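PDB 4PZJ: transcriptional regulator, LysR family from Eggerthella lenta, which probably binds cis-regulatory DNA through the N-terminal helix-turn-helix domain that makes up this chain, and so regulates transcription. Local coordinates for residues E7-T11 / E23-I27. Numbering follows the deposited sequence.
Sequences ETFLT and EELNI
Leu25 turns CG away from its own carbonyl carbon (chi1 -73°), a setting that carries both methyls across to helix 3-11, while Thr11, at chi1 -55°, holds OG1 beside its backbone N and places CG2 3.7 Å from Glu24 OE1. Thr11 and Leu25 meet tip to tip, with Leu25 CD2 3.9 Å from Thr11 OG1. From there the leucine fork divides its work. CD1 lies against Thr8, 3.8 Å from Thr8 OG1, the two side chains crossing at about a right angle; CD2 turns toward Glu7, whose extended chain slides past it in the opposite sense and brings OE2 to 3.4 Å from Leu25 CD2. One leucine thus touches three residues of the neighbouring helix.

Beside the leucine, the contact is carried by polar groups. Thr11 OG1 donates to Glu7 O one turn back (2.8 Å); Thr11 N and OG1 grip that oxygen from opposite faces of its plane, and the bond from OG1 sets the rotation of the hydroxyl. Thr11 OG1 also accepts a bond from a water at 2.9 Å, and the same water donates to Glu24 OE1 at 2.8 Å. Arg14 and Arg20 form salt bridges to OE1 and OE2 of Glu24, and Thr8 OG1 is hydrogen-bonded to His35 of helix 29-43 and to Phe4 O.

Helix 18-25, the first helix of the helix-turn-helix, ends here in a Schellman motif at Asn26, just before the chain enters helix 29-43. The case illustrates how a single leucine and one water can join two helices: methyls pack against aliphatic carbons and oxygens with no direct hydrogen bond across, and the polar link is the water, whose carboxylate partner is probably stabilised by the two arginines.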
loop_
_atom_site.group_PDB
_atom_site.type_symbol
_atom_site.label_atom_id
_atom_site.label_comp_id
_atom_site.label_asym_id
_atom_site.label_seq_id
_atom_site.Cartn_x
_atom_site.Cartn_y
_atom_site.Cartn_z
ATOM N N GLU A 7 -2.939 -10.553 -8.673
ATOM C CA GLU A 7 -2.062 -11.573 -9.244
ATOM C C GLU A 7 -1.110 -10.978 -10.272
ATOM O O GLU A 7 0.043 -11.346 -10.359
ATOM C CB GLU A 7 -2.942 -12.657 -9.921
ATOM C CG GLU A 7 -2.195 -13.769 -10.648
ATOM C CD GLU A 7 -3.059 -14.512 -11.698
ATOM O OE1 GLU A 7 -4.139 -13.994 -12.097
ATOM O OE2 GLU A 7 -2.640 -15.612 -12.159
ATOM N N THR A 8 -1.584 -10.034 -11.091
ATOM C CA THR A 8 -0.720 -9.440 -12.075
ATOM C C THR A 8 0.337 -8.601 -11.376
ATOM O O THR A 8 1.517 -8.684 -11.739
ATOM C CB THR A 8 -1.527 -8.573 -13.049
ATOM O OG1 THR A 8 -2.378 -9.444 -13.827
ATOM C CG2 THR A 8 -0.626 -7.864 -13.982
ATOM N N PHE A 9 -0.101 -7.826 -10.393
ATOM C CA PHE A 9 0.848 -6.972 -9.640
ATOM C C PHE A 9 1.949 -7.856 -9.033
ATOM O O PHE A 9 3.152 -7.544 -9.157
ATOM C CB PHE A 9 0.197 -6.166 -8.552
ATOM C CG PHE A 9 1.207 -5.613 -7.555
ATOM C CD1 PHE A 9 2.037 -4.582 -7.916
ATOM C CD2 PHE A 9 1.392 -6.237 -6.324
ATOM C CE1 PHE A 9 3.002 -4.101 -7.043
ATOM C CE2 PHE A 9 2.353 -5.770 -5.431
ATOM C CZ PHE A 9 3.180 -4.722 -5.812
ATOM N N LEU A 10 1.560 -8.926 -8.381
ATOM C CA LEU A 10 2.582 -9.770 -7.753
ATOM C C LEU A 10 3.554 -10.410 -8.757
ATOM O O LEU A 10 4.762 -10.588 -8.487
ATOM C CB LEU A 10 1.920 -10.834 -6.877
ATOM C CG LEU A 10 1.169 -10.358 -5.623
ATOM C CD1 LEU A 10 0.337 -11.419 -4.972
ATOM C CD2 LEU A 10 2.139 -9.790 -4.604
ATOM N N THR A 11 3.052 -10.806 -9.931
ATOM C CA THR A 11 3.862 -11.383 -10.959
ATOM C C THR A 11 4.890 -10.341 -11.463
ATOM O O THR A 11 6.039 -10.657 -11.641
ATOM C CB THR A 11 3.005 -11.912 -12.101
ATOM O OG1 THR A 11 2.064 -12.816 -11.526
ATOM C CG2 THR A 11 3.794 -12.586 -13.110
ATOM N N GLU A 23 4.090 -13.358 -20.338
ATOM C CA GLU A 23 4.306 -14.727 -20.840
ATOM C C GLU A 23 3.879 -15.683 -19.766
ATOM O O GLU A 23 3.201 -16.691 -20.025
ATOM C CB GLU A 23 5.787 -15.005 -21.131
ATOM C CG GLU A 23 6.449 -14.222 -22.243
ATOM C CD GLU A 23 6.058 -14.674 -23.651
ATOM O OE1 GLU A 23 5.043 -15.404 -23.830
ATOM O OE2 GLU A 23 6.793 -14.282 -24.594
ATOM N N GLU A 24 4.220 -15.355 -18.532
ATOM C CA GLU A 24 3.931 -16.258 -17.396
ATOM C C GLU A 24 2.448 -16.352 -17.156
ATOM O O GLU A 24 1.919 -17.425 -16.904
ATOM C CB GLU A 24 4.617 -15.764 -16.140
ATOM C CG GLU A 24 4.464 -16.661 -14.946
ATOM C CD GLU A 24 5.344 -16.250 -13.779
ATOM O OE1 GLU A 24 4.820 -16.142 -12.651
ATOM O OE2 GLU A 24 6.548 -16.022 -14.035
ATOM N N LEU A 25 1.757 -15.228 -17.307
ATOM C CA LEU A 25 0.306 -15.173 -17.081
ATOM C C LEU A 25 -0.514 -15.620 -18.284
ATOM O O LEU A 25 -1.735 -15.744 -18.179
ATOM C CB LEU A 25 -0.090 -13.747 -16.712
ATOM C CG LEU A 25 0.325 -13.322 -15.302
ATOM C CD1 LEU A 25 0.318 -11.810 -15.196
ATOM C CD2 LEU A 25 -0.519 -13.922 -14.196
ATOM N N ASN A 26 0.140 -15.831 -19.413
ATOM C CA ASN A 26 -0.519 -16.219 -20.668
ATOM C C ASN A 26 -1.524 -15.173 -21.118
ATOM O O ASN A 26 -2.643 -15.484 -21.566
ATOM C CB ASN A 26 -1.163 -17.583 -20.538
ATOM C CG ASN A 26 -0.146 -18.660 -20.269
ATOM O OD1 ASN A 26 0.897 -18.714 -20.922
ATOM N ND2 ASN A 26 -0.435 -19.524 -19.306
ATOM N N ILE A 27 -1.128 -13.909 -20.978
ATOM C CA ILE A 27 -1.930 -12.800 -21.445
ATOM C C ILE A 27 -0.946 -11.866 -22.133
ATOM O O ILE A 27 0.233 -12.087 -22.065
ATOM C CB ILE A 27 -2.742 -12.106 -20.344
ATOM C CG1 ILE A 27 -1.861 -11.369 -19.322
ATOM C CG2 ILE A 27 -3.723 -13.084 -19.698
ATOM C CD1 ILE A 27 -2.633 -10.682 -18.221
HETATM O O HOH W 1 2.147 -15.494 -12.600
#